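Long-range contacts in pyroglutatmate porin OpdO (Pseudomonas aeruginosa, PDB 3SZV), which probably forms a beta-barrel channel of the bacterial outer membrane through which small carboxylates such as pyroglutamate can pass: residues P132-N137 / F192-G197; G148-V153 / R162-D167; S208-R213 / Q220-L225. All coordinates share one frame; numbering follows the deposited sequence.

Contact 1: residues P132-N137 / F192-G197. With C8E ((hydroxyethyloxy)tri(ethyloxy)octane), chain I; C8E ((hydroxyethyloxy)tri(ethyloxy)octane), chain B.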
loop_
_atom_site.group_PDB
_atom_site.type_symbol
_atom_site.label_atom_id
_atom_site.label_comp_id
_atom_site.label_asym_id
_atom_site.label_seq_id
_atom_site.Cartn_x
_atom_site.Cartn_y
_atom_site.Cartn_z
ATOM N N PRO A 132 -5.077 -0.184 7.542
ATOM C CA PRO A 132 -6.388 -0.301 6.898
ATOM C C PRO A 132 -6.928 1.037 6.396
ATOM O O PRO A 132 -7.487 1.068 5.285
ATOM C CB PRO A 132 -7.263 -0.892 8.013
ATOM C CG PRO A 132 -6.283 -1.763 8.777
ATOM C CD PRO A 132 -5.019 -0.931 8.821
ATOM N N LEU A 133 -6.787 2.113 7.158
ATOM C CA LEU A 133 -7.424 3.385 6.785
ATOM C C LEU A 133 -6.548 4.296 5.938
ATOM O O LEU A 133 -7.039 5.293 5.406
ATOM C CB LEU A 133 -7.919 4.132 8.027
ATOM C CG LEU A 133 -8.999 3.365 8.793
ATOM C CD1 LEU A 133 -9.420 4.217 9.990
ATOM C CD2 LEU A 133 -10.222 3.052 7.926
ATOM N N VAL A 134 -5.260 3.978 5.839
ATOM C CA VAL A 134 -4.366 4.750 4.977
ATOM C C VAL A 134 -3.127 3.950 4.651
ATOM O O VAL A 134 -2.442 3.448 5.550
ATOM C CB VAL A 134 -4.011 6.111 5.595
ATOM C CG1 VAL A 134 -3.370 5.963 6.979
ATOM C CG2 VAL A 134 -3.056 6.859 4.669
ATOM N N SER A 135 -2.867 3.800 3.354
ATOM C CA SER A 135 -1.700 3.053 2.879
ATOM C C SER A 135 -1.007 3.803 1.763
ATOM O O SER A 135 -1.627 4.122 0.746
ATOM C CB SER A 135 -2.115 1.688 2.333
ATOM O OG SER A 135 -2.570 0.807 3.367
ATOM N N ALA A 136 0.281 4.073 1.942
ATOM C CA ALA A 136 1.068 4.744 0.909
ATOM C C ALA A 136 1.326 3.811 -0.254
ATOM O O ALA A 136 1.648 2.638 -0.066
ATOM C CB ALA A 136 2.384 5.243 1.492
ATOM N N ASN A 137 1.190 4.339 -1.467
ATOM C CA ASN A 137 1.404 3.559 -2.675
ATOM C C ASN A 137 2.863 3.471 -3.088
ATOM O O ASN A 137 3.631 4.426 -2.915
ATOM C CB ASN A 137 0.633 4.195 -3.821
ATOM C CG ASN A 137 0.889 3.503 -5.130
ATOM O OD1 ASN A 137 1.833 3.841 -5.856
ATOM N ND2 ASN A 137 0.070 2.506 -5.438
ATOM N N PHE A 192 -5.286 14.149 8.127
ATOM C CA PHE A 192 -5.779 12.798 8.311
ATOM C C PHE A 192 -5.288 12.270 9.638
ATOM O O PHE A 192 -4.082 12.263 9.909
ATOM C CB PHE A 192 -5.359 11.841 7.195
ATOM C CG PHE A 192 -6.000 10.493 7.326
ATOM C CD1 PHE A 192 -5.334 9.435 7.934
ATOM C CD2 PHE A 192 -7.309 10.312 6.922
ATOM C CE1 PHE A 192 -5.955 8.206 8.097
ATOM C CE2 PHE A 192 -7.941 9.090 7.079
ATOM C CZ PHE A 192 -7.253 8.031 7.668
ATOM N N ASP A 193 -6.224 11.850 10.482
ATOM C CA ASP A 193 -5.900 11.330 11.789
ATOM C C ASP A 193 -6.499 9.945 11.938
ATOM O O ASP A 193 -7.645 9.716 11.552
ATOM C CB ASP A 193 -6.475 12.239 12.875
ATOM C CG ASP A 193 -5.839 13.608 12.870
ATOM O OD1 ASP A 193 -4.686 13.717 13.318
ATOM O OD2 ASP A 193 -6.491 14.580 12.430
ATOM N N PHE A 194 -5.751 9.011 12.515
ATOM C CA PHE A 194 -6.336 7.710 12.835
ATOM C C PHE A 194 -5.645 7.103 14.040
ATOM O O PHE A 194 -4.523 7.470 14.404
ATOM C CB PHE A 194 -6.258 6.740 11.653
ATOM C CG PHE A 194 -4.967 5.935 11.599
ATOM C CD1 PHE A 194 -4.890 4.690 12.209
ATOM C CD2 PHE A 194 -3.843 6.424 10.944
ATOM C CE1 PHE A 194 -3.718 3.940 12.176
ATOM C CE2 PHE A 194 -2.658 5.677 10.912
ATOM C CZ PHE A 194 -2.598 4.430 11.532
ATOM N N ALA A 195 -6.342 6.180 14.680
ATOM C CA ALA A 195 -5.735 5.297 15.654
ATOM C C ALA A 195 -6.350 3.933 15.456
ATOM O O ALA A 195 -7.501 3.810 15.009
ATOM C CB ALA A 195 -5.956 5.799 17.077
ATOM N N GLY A 196 -5.604 2.894 15.789
ATOM C CA GLY A 196 -6.114 1.552 15.581
ATOM C C GLY A 196 -5.321 0.511 16.336
ATOM O O GLY A 196 -4.149 0.722 16.698
ATOM N N GLY A 197 -5.966 -0.619 16.575
ATOM C CA GLY A 197 -5.335 -1.734 17.246
ATOM C C GLY A 197 -5.468 -3.003 16.442
ATOM O O GLY A 197 -6.516 -3.245 15.819
HETATM C C4 C8E I . -16.260 6.601 11.541
HETATM C C5 C8E I . -15.665 7.414 12.687
HETATM C C6 C8E I . -14.205 7.732 12.389
HETATM C C7 C8E I . -13.810 9.117 12.870
HETATM C C8 C8E I . -13.629 9.201 14.380
HETATM O O9 C8E I . -12.572 10.096 14.672
HETATM C C10 C8E I . -11.314 9.637 14.224
HETATM C C11 C8E I . -10.419 9.641 15.455
HETATM O O12 C8E I . -9.132 9.122 15.232
HETATM C C13 C8E I . -8.260 9.596 16.236
HETATM C C14 C8E I . -6.839 9.770 15.715
HETATM O O15 C8E I . -5.979 9.954 16.818
HETATM C C16 C8E I . -4.859 10.762 16.533
HETATM C C17 C8E I . -3.616 9.873 16.450
HETATM O O18 C8E I . -2.437 10.641 16.337
HETATM C C19 C8E I . -1.430 10.242 17.244
HETATM C C20 C8E I . -0.135 9.965 16.486
HETATM O O21 C8E I . 0.834 10.933 16.828
HETATM C C3 C8E B . -9.922 6.848 17.405
HETATM C C4 C8E B . -9.673 5.848 18.528
HETATM C C5 C8E B . -9.905 4.417 18.058
HETATM C C6 C8E B . -9.363 3.419 19.073
HETATM C C7 C8E B . -8.691 2.250 18.373
HETATM C C8 C8E B . -9.391 0.932 18.672
HETATM O O9 C8E B . -8.518 0.108 19.409
HETATM C C10 C8E B . -9.109 -1.129 19.741
HETATM C C11 C8E B . -8.284 -2.210 19.050
HETATM O O12 C8E B . -8.409 -3.456 19.700
HETATM C C13 C8E B . -8.230 -4.526 18.798
HETATM C C14 C8E B . -9.386 -5.511 18.904
HETATM O O15 C8E B . -10.349 -5.140 17.950
HETATM C C16 C8E B . -11.673 -5.404 18.348
HETATM C C17 C8E B . -12.490 -5.549 17.070
HETATM O O18 C8E B . -12.661 -6.904 16.727
HETATM C C19 C8E B . -13.673 -7.041 15.755
HETATM C C20 C8E B . -13.419 -8.257 14.873
HETATM O O21 C8E B . -14.650 -8.652 14.309
#
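Leu133 and Phe194 have the nearest CA atoms across the two segments, 7.5 Å apart, a spacing at which an irregular loop and a beta strand meet through side chains rather than by strand pairing. Two phenylalanines, separated by Asp193 on strand 192-197, point toward the loop and receive Leu133 and Val134. Phe192 brings the far end of its ring to the loop: CE1 lies 3.6 Å from Val134 CG1, and CZ is 4.0 Å from Leu133 CB, which sits in the ring plane at its edge. The Leu133 carbonyl also comes close, its O 3.6 Å from Phe192 CZ, though obliquely to the ring. Val134 CG1 is the shared element, since it also reaches Phe194 CE2 at 4.0 Å. That methyl lies between the backbone N and the carbonyl carbon (chi1 57°), a setting that turns it to both rings. Val134 and Phe192 run antiparallel alongside one another, whereas Val134 and Phe194 lie roughly perpendicular. Nearer the backbone, at Phe194 CB, Leu133 CD1 makes a looser contact of 4.4 Å. All four residues are buried, so the evidence is for apolar packing of a loop against a barrel wall. On the other side of the strand, detergent C8E (chain I) approaches the Phe194 carbonyl, its C17 3.3 Å from Phe194 O, which suggests a membrane-facing surface there. Strands 159-170 and 205-214 flank strand 186-200; Leu166 and Ala164 of the first touch Phe192 and Phe194 respectively, while Leu133 extends the packing to His210 and, on strand 218-230, to Gln220 and Phe222.

Contact 2: residues G148-V153 / R162-D167. With C8E ((hydroxyethyloxy)tri(ethyloxy)octane), chain I.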
loop_
_atom_site.group_PDB
_atom_site.type_symbol
_atom_site.label_atom_id
_atom_site.label_comp_id
_atom_site.label_asym_id
_atom_site.label_seq_id
_atom_site.Cartn_x
_atom_site.Cartn_y
_atom_site.Cartn_z
ATOM N N GLY A 148 3.896 13.772 8.245
ATOM C CA GLY A 148 3.162 13.699 9.494
ATOM C C GLY A 148 3.910 13.004 10.605
ATOM O O GLY A 148 5.138 12.896 10.576
ATOM N N ALA A 149 3.153 12.531 11.588
ATOM C CA ALA A 149 3.708 11.804 12.713
ATOM C C ALA A 149 3.003 10.465 12.819
ATOM O O ALA A 149 1.771 10.384 12.679
ATOM C CB ALA A 149 3.543 12.608 14.000
ATOM N N LEU A 150 3.778 9.411 13.056
ATOM C CA LEU A 150 3.271 8.043 13.139
ATOM C C LEU A 150 3.832 7.387 14.386
ATOM O O LEU A 150 5.045 7.358 14.597
ATOM C CB LEU A 150 3.674 7.240 11.895
ATOM C CG LEU A 150 3.417 5.733 11.935
ATOM C CD1 LEU A 150 1.921 5.436 11.922
ATOM C CD2 LEU A 150 4.112 5.033 10.758
ATOM N N LEU A 151 2.939 6.874 15.225
ATOM C CA LEU A 151 3.328 6.220 16.465
ATOM C C LEU A 151 2.955 4.751 16.409
ATOM O O LEU A 151 1.835 4.402 16.023
ATOM C CB LEU A 151 2.639 6.900 17.653
ATOM C CG LEU A 151 2.914 6.324 19.042
ATOM C CD1 LEU A 151 4.396 6.409 19.411
ATOM C CD2 LEU A 151 2.054 7.052 20.064
ATOM N N ASP A 152 3.881 3.889 16.808
ATOM C CA ASP A 152 3.675 2.446 16.802
ATOM C C ASP A 152 4.041 1.915 18.181
ATOM O O ASP A 152 5.191 2.018 18.594
ATOM C CB ASP A 152 4.560 1.798 15.730
ATOM C CG ASP A 152 4.255 0.328 15.520
ATOM O OD1 ASP A 152 4.302 -0.453 16.492
ATOM O OD2 ASP A 152 3.973 -0.059 14.370
ATOM N N VAL A 153 3.067 1.366 18.900
ATOM C CA VAL A 153 3.246 0.937 20.281
ATOM C C VAL A 153 3.029 -0.567 20.393
ATOM O O VAL A 153 1.919 -1.059 20.143
ATOM C CB VAL A 153 2.240 1.661 21.213
ATOM C CG1 VAL A 153 2.283 1.094 22.631
ATOM C CG2 VAL A 153 2.508 3.168 21.224
ATOM N N ARG A 162 -1.452 1.643 16.794
ATOM C CA ARG A 162 -0.849 2.638 15.914
ATOM C C ARG A 162 -1.718 3.868 15.844
ATOM O O ARG A 162 -2.939 3.804 16.022
ATOM C CB ARG A 162 -0.641 2.079 14.512
ATOM C CG ARG A 162 0.540 1.117 14.405
ATOM C CD ARG A 162 0.636 0.537 12.999
ATOM N NE ARG A 162 -0.524 -0.298 12.704
ATOM C CZ ARG A 162 -0.863 -0.708 11.483
ATOM N NH1 ARG A 162 -0.132 -0.325 10.437
ATOM N NH2 ARG A 162 -1.935 -1.492 11.316
ATOM N N GLY A 163 -1.094 5.003 15.589
ATOM C CA GLY A 163 -1.848 6.213 15.343
ATOM C C GLY A 163 -1.018 7.151 14.503
ATOM O O GLY A 163 0.213 7.085 14.519
ATOM N N ALA A 164 -1.685 8.024 13.761
ATOM C CA ALA A 164 -0.968 8.998 12.958
ATOM C C ALA A 164 -1.755 10.282 12.821
ATOM O O ALA A 164 -3.003 10.283 12.855
ATOM C CB ALA A 164 -0.655 8.425 11.574
ATOM N N HIS A 165 -1.010 11.371 12.672
ATOM C CA HIS A 165 -1.534 12.641 12.205
ATOM C C HIS A 165 -0.752 13.011 10.956
ATOM O O HIS A 165 0.462 13.211 11.027
ATOM C CB HIS A 165 -1.363 13.731 13.258
ATOM C CG HIS A 165 -1.681 15.097 12.742
ATOM N ND1 HIS A 165 -2.973 15.530 12.538
ATOM C CD2 HIS A 165 -0.876 16.116 12.360
ATOM C CE1 HIS A 165 -2.950 16.762 12.064
ATOM N NE2 HIS A 165 -1.690 17.141 11.944
ATOM N N LEU A 166 -1.450 13.084 9.820
ATOM C CA LEU A 166 -0.821 13.401 8.542
ATOM C C LEU A 166 -1.361 14.724 8.056
ATOM O O LEU A 166 -2.557 15.006 8.224
ATOM C CB LEU A 166 -1.144 12.339 7.492
ATOM C CG LEU A 166 -0.990 10.871 7.889
ATOM C CD1 LEU A 166 -1.412 9.945 6.749
ATOM C CD2 LEU A 166 0.441 10.574 8.356
ATOM N N ASP A 167 -0.517 15.544 7.445
ATOM C CA ASP A 167 -1.035 16.788 6.902
ATOM C C ASP A 167 -0.697 17.070 5.445
ATOM O O ASP A 167 -1.116 18.090 4.909
ATOM C CB ASP A 167 -0.738 17.988 7.809
ATOM C CG ASP A 167 0.723 18.352 7.856
ATOM O OD1 ASP A 167 1.534 17.718 7.142
ATOM O OD2 ASP A 167 1.045 19.313 8.598
HETATM C C4 C8E I . -16.260 6.601 11.541
HETATM C C5 C8E I . -15.665 7.414 12.687
HETATM C C6 C8E I . -14.205 7.732 12.389
HETATM C C7 C8E I . -13.810 9.117 12.870
HETATM C C8 C8E I . -13.629 9.201 14.380
HETATM O O9 C8E I . -12.572 10.096 14.672
HETATM C C10 C8E I . -11.314 9.637 14.224
HETATM C C11 C8E I . -10.419 9.641 15.455
HETATM O O12 C8E I . -9.132 9.122 15.232
HETATM C C13 C8E I . -8.260 9.596 16.236
HETATM C C14 C8E I . -6.839 9.770 15.715
HETATM O O15 C8E I . -5.979 9.954 16.818
HETATM C C16 C8E I . -4.859 10.762 16.533
HETATM C C17 C8E I . -3.616 9.873 16.450
HETATM O O18 C8E I . -2.437 10.641 16.337
HETATM C C19 C8E I . -1.430 10.242 17.244
HETATM C C20 C8E I . -0.135 9.965 16.486
HETATM O O21 C8E I . 0.834 10.933 16.828
#
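Arg162 and Asp152 face each other as a non-hydrogen-bonded antiparallel pair, and their side chains run side by side in the same direction. Arg162 CB starts 3.7 Å from Leu151 O. Its CG then passes Asp152 OD2 at 3.6 Å and CD stays beside the same oxygen at 3.7 Å, so the aliphatic part of the arginine lines the carboxylate. Beyond CD the chain bends (chi3 -65°), and Arg162 NE stands 4.8 Å from Asp152 OD2, too far for a salt bridge; any attraction is probably only electrostatic at a distance. The guanidinium instead finds Lys130 O through NH1 and Asp198 OD2 through NH2, whereas Asp152 OD1 takes a hydrogen bond from Gln154 NE2. On the same face Leu150 CD1 meets Ala164 CB at 4.0 Å. The frame is set by paired backbone bonds at Ala149–His165 and Leu151–Gly163. Of these, Leu151 N to Gly163 O is 2.8 Å and almost straight at the hydrogen (178°). Segments 149-153 and 162-167 run at 175° with their axes 4.7 Å apart at the closest, which fits a regular antiparallel hairpin. Strand 120-124 continues the sheet beyond 149-156, with Val124 and Leu122 packed by Ala149 and Leu151; strand 186-200 adjoins 159-170, and the loop residues Leu127 and Phe129 lie against Leu150 on the face it shares with Arg162.

Contact 3: residues S208-R213 / Q220-L225. With C8E ((hydroxyethyloxy)tri(ethyloxy)octane), chain I; C8E ((hydroxyethyloxy)tri(ethyloxy)octane), chain B; C8E ((hydroxyethyloxy)tri(ethyloxy)octane), chain H.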
loop_
_atom_site.group_PDB
_atom_site.type_symbol
_atom_site.label_atom_id
_atom_site.label_comp_id
_atom_site.label_asym_id
_atom_site.label_seq_id
_atom_site.Cartn_x
_atom_site.Cartn_y
_atom_site.Cartn_z
ATOM N N SER A 208 -8.919 -6.582 14.382
ATOM C CA SER A 208 -8.430 -5.224 14.178
ATOM C C SER A 208 -9.570 -4.226 14.195
ATOM O O SER A 208 -10.662 -4.503 13.696
ATOM C CB SER A 208 -7.682 -5.121 12.849
ATOM O OG SER A 208 -6.503 -5.925 12.876
ATOM N N LEU A 209 -9.320 -3.067 14.797
ATOM C CA LEU A 209 -10.286 -1.974 14.805
ATOM C C LEU A 209 -9.517 -0.668 14.633
ATOM O O LEU A 209 -8.644 -0.341 15.455
ATOM C CB LEU A 209 -11.081 -1.985 16.117
ATOM C CG LEU A 209 -12.177 -0.929 16.238
ATOM C CD1 LEU A 209 -13.303 -1.221 15.248
ATOM C CD2 LEU A 209 -12.700 -0.896 17.655
ATOM N N HIS A 210 -9.826 0.067 13.565
ATOM C CA HIS A 210 -9.155 1.333 13.245
ATOM C C HIS A 210 -10.199 2.405 13.007
ATOM O O HIS A 210 -11.217 2.154 12.352
ATOM C CB HIS A 210 -8.288 1.185 11.993
ATOM C CG HIS A 210 -7.081 0.323 12.208
ATOM N ND1 HIS A 210 -5.791 0.806 12.123
ATOM C CD2 HIS A 210 -6.973 -0.983 12.551
ATOM C CE1 HIS A 210 -4.940 -0.172 12.382
ATOM N NE2 HIS A 210 -5.627 -1.267 12.632
ATOM N N GLN A 211 -9.953 3.601 13.515
ATOM C CA GLN A 211 -10.899 4.695 13.371
ATOM C C GLN A 211 -10.150 5.931 12.905
ATOM O O GLN A 211 -9.091 6.262 13.444
ATOM C CB GLN A 211 -11.558 4.947 14.718
ATOM C CG GLN A 211 -12.584 6.055 14.745
ATOM C CD GLN A 211 -13.327 6.097 16.069
ATOM O OE1 GLN A 211 -13.729 5.058 16.601
ATOM N NE2 GLN A 211 -13.492 7.291 16.619
ATOM N N GLY A 212 -10.691 6.623 11.914
ATOM C CA GLY A 212 -9.959 7.709 11.291
ATOM C C GLY A 212 -10.854 8.792 10.729
ATOM O O GLY A 212 -12.071 8.635 10.638
ATOM N N ARG A 213 -10.228 9.896 10.351
ATOM C CA ARG A 213 -10.939 11.051 9.839
ATOM C C ARG A 213 -10.053 11.778 8.851
ATOM O O ARG A 213 -8.908 12.130 9.170
ATOM C CB ARG A 213 -11.297 11.994 10.992
ATOM C CG ARG A 213 -11.915 13.316 10.556
ATOM C CD ARG A 213 -12.106 14.275 11.724
ATOM N NE ARG A 213 -10.830 14.796 12.209
ATOM C CZ ARG A 213 -10.702 15.692 13.180
ATOM N NH1 ARG A 213 -11.782 16.187 13.781
ATOM N NH2 ARG A 213 -9.492 16.097 13.551
ATOM N N GLN A 220 -14.159 7.444 8.912
ATOM C CA GLN A 220 -14.240 6.041 8.529
ATOM C C GLN A 220 -13.741 5.144 9.651
ATOM O O GLN A 220 -12.744 5.452 10.302
ATOM C CB GLN A 220 -13.419 5.804 7.266
ATOM C CG GLN A 220 -13.588 4.430 6.626
ATOM C CD GLN A 220 -12.837 4.347 5.320
ATOM O OE1 GLN A 220 -11.684 4.743 5.243
ATOM N NE2 GLN A 220 -13.498 3.861 4.267
ATOM N N THR A 221 -14.445 4.046 9.881
ATOM C CA THR A 221 -14.031 3.041 10.851
ATOM C C THR A 221 -13.949 1.703 10.153
ATOM O O THR A 221 -14.806 1.383 9.323
ATOM C CB THR A 221 -15.014 2.970 12.015
ATOM O OG1 THR A 221 -15.037 4.249 12.664
ATOM C CG2 THR A 221 -14.599 1.886 13.033
ATOM N N PHE A 222 -12.913 0.934 10.479
ATOM C CA PHE A 222 -12.642 -0.380 9.893
ATOM C C PHE A 222 -12.562 -1.422 10.997
ATOM O O PHE A 222 -11.896 -1.216 12.018
ATOM C CB PHE A 222 -11.303 -0.348 9.133
ATOM C CG PHE A 222 -10.753 -1.718 8.768
ATOM C CD1 PHE A 222 -11.028 -2.277 7.533
ATOM C CD2 PHE A 222 -9.982 -2.445 9.670
ATOM C CE1 PHE A 222 -10.533 -3.539 7.195
ATOM C CE2 PHE A 222 -9.477 -3.699 9.340
ATOM C CZ PHE A 222 -9.754 -4.243 8.099
ATOM N N ALA A 223 -13.251 -2.539 10.799
ATOM C CA ALA A 223 -13.074 -3.704 11.657
ATOM C C ALA A 223 -12.634 -4.863 10.787
ATOM O O ALA A 223 -13.121 -5.030 9.672
ATOM C CB ALA A 223 -14.372 -4.039 12.392
ATOM N N GLY A 224 -11.713 -5.671 11.294
ATOM C CA GLY A 224 -11.223 -6.805 10.536
ATOM C C GLY A 224 -10.965 -8.006 11.421
ATOM O O GLY A 224 -10.693 -7.869 12.613
ATOM N N LEU A 225 -11.082 -9.192 10.837
ATOM C CA LEU A 225 -10.780 -10.419 11.558
ATOM C C LEU A 225 -10.014 -11.274 10.584
ATOM O O LEU A 225 -10.480 -11.510 9.465
ATOM C CB LEU A 225 -12.084 -11.120 11.968
ATOM C CG LEU A 225 -12.002 -12.207 13.038
ATOM C CD1 LEU A 225 -11.394 -11.666 14.330
ATOM C CD2 LEU A 225 -13.388 -12.799 13.305
HETATM C C4 C8E I . -16.260 6.601 11.541
HETATM C C5 C8E I . -15.665 7.414 12.687
HETATM C C6 C8E I . -14.205 7.732 12.389
HETATM C C7 C8E I . -13.810 9.117 12.870
HETATM C C8 C8E I . -13.629 9.201 14.380
HETATM O O9 C8E I . -12.572 10.096 14.672
HETATM C C10 C8E I . -11.314 9.637 14.224
HETATM C C11 C8E I . -10.419 9.641 15.455
HETATM O O12 C8E I . -9.132 9.122 15.232
HETATM C C13 C8E I . -8.260 9.596 16.236
HETATM C C14 C8E I . -6.839 9.770 15.715
HETATM O O15 C8E I . -5.979 9.954 16.818
HETATM C C16 C8E I . -4.859 10.762 16.533
HETATM C C17 C8E I . -3.616 9.873 16.450
HETATM O O18 C8E I . -2.437 10.641 16.337
HETATM C C19 C8E I . -1.430 10.242 17.244
HETATM C C20 C8E I . -0.135 9.965 16.486
HETATM O O21 C8E I . 0.834 10.933 16.828
HETATM C C3 C8E B . -9.922 6.848 17.405
HETATM C C4 C8E B . -9.673 5.848 18.528
HETATM C C5 C8E B . -9.905 4.417 18.058
HETATM C C6 C8E B . -9.363 3.419 19.073
HETATM C C7 C8E B . -8.691 2.250 18.373
HETATM C C8 C8E B . -9.391 0.932 18.672
HETATM O O9 C8E B . -8.518 0.108 19.409
HETATM C C10 C8E B . -9.109 -1.129 19.741
HETATM C C11 C8E B . -8.284 -2.210 19.050
HETATM O O12 C8E B . -8.409 -3.456 19.700
HETATM C C13 C8E B . -8.230 -4.526 18.798
HETATM C C14 C8E B . -9.386 -5.511 18.904
HETATM O O15 C8E B . -10.349 -5.140 17.950
HETATM C C16 C8E B . -11.673 -5.404 18.348
HETATM C C17 C8E B . -12.490 -5.549 17.070
HETATM O O18 C8E B . -12.661 -6.904 16.727
HETATM C C19 C8E B . -13.673 -7.041 15.755
HETATM C C20 C8E B . -13.419 -8.257 14.873
HETATM O O21 C8E B . -14.650 -8.652 14.309
HETATM O O12 C8E H . -22.232 -8.165 5.758
HETATM C C13 C8E H . -21.582 -7.579 6.861
HETATM C C14 C8E H . -20.615 -8.567 7.514
HETATM O O15 C8E H . -19.628 -7.832 8.208
HETATM C C16 C8E H . -18.393 -8.500 8.346
HETATM C C17 C8E H . -18.013 -8.566 9.821
HETATM O O18 C8E H . -16.695 -9.055 9.970
HETATM C C19 C8E H . -15.717 -8.060 9.772
HETATM C C20 C8E H . -14.948 -7.829 11.074
HETATM O O21 C8E H . -15.649 -8.409 12.150
#
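A beta hairpin of the barrel wall, strands 205-214 and 218-230, brings His210 opposite Phe222 as a hydrogen-bonded antiparallel pair. Segments 208-213 and 220-225 run at 171°, their axes 4.6 Å apart at the closest, as expected of neighbouring barrel strands. His210 N to Phe222 O is 2.9 Å, and the return bond from Phe222 N to His210 O is 2.8 Å. Ser208 with Gly224 forms a second reciprocal pair, while Gly212 N binds Gln220 O.

On the face of His210 and Phe222, the phenyl ring swings toward Ser208: with CG anti to the backbone N (chi1 166°), Phe222 CE2 comes to 4.2 Å from Ser208 CB, which sits at the ring edge near its plane. The imidazole only skirts the phenyl, obliquely. Both Ser208 OG and His210 NE2 engage Asp198 OD1, and the Phe222 ring meets that of Tyr295.

The reverse face is different. Leu209 CD1 touches Thr221 CG2 at 4.0 Å and Ala223 CB at 4.2 Å, and its other methyl, Leu209 CD2, lies 3.9 Å from C8 of C8E (chain B). Gln211 CB is 3.7 Å from C3 of that detergent.

The chemistry thus divides the hairpin: detergent against Leu209 and Gln211 is consistent with a surface turned to the membrane, whereas the carboxylate partner shared by Ser208 and His210 suggests that the opposite face, probably turned to the barrel interior, mixes a small polar cluster around Asp198 with aromatic packing.

In the fold
From the N terminus, residues 132-137 come first, in the loop after strand 120-124. Before that loop meets its partner at 192-197, with 54 residues between them, the chain makes the 149-156/159-170 hairpin, so contact 2 falls wholly within the span of contact 1. Contact 3 follows in series as the hairpin 205-214/218-230; none of the three cross. Strand 186-200 lies between the two hairpins and bonds to both: its Asp193 OD1 reaches His165 ND1 of contact 2 (2.6 Å), and its Ala195 O accepts Gln211 N of contact 3 (2.9 Å). Contacts 2 and 3 therefore build successive wall strands, and contact 1 packs a loop against the strand between them.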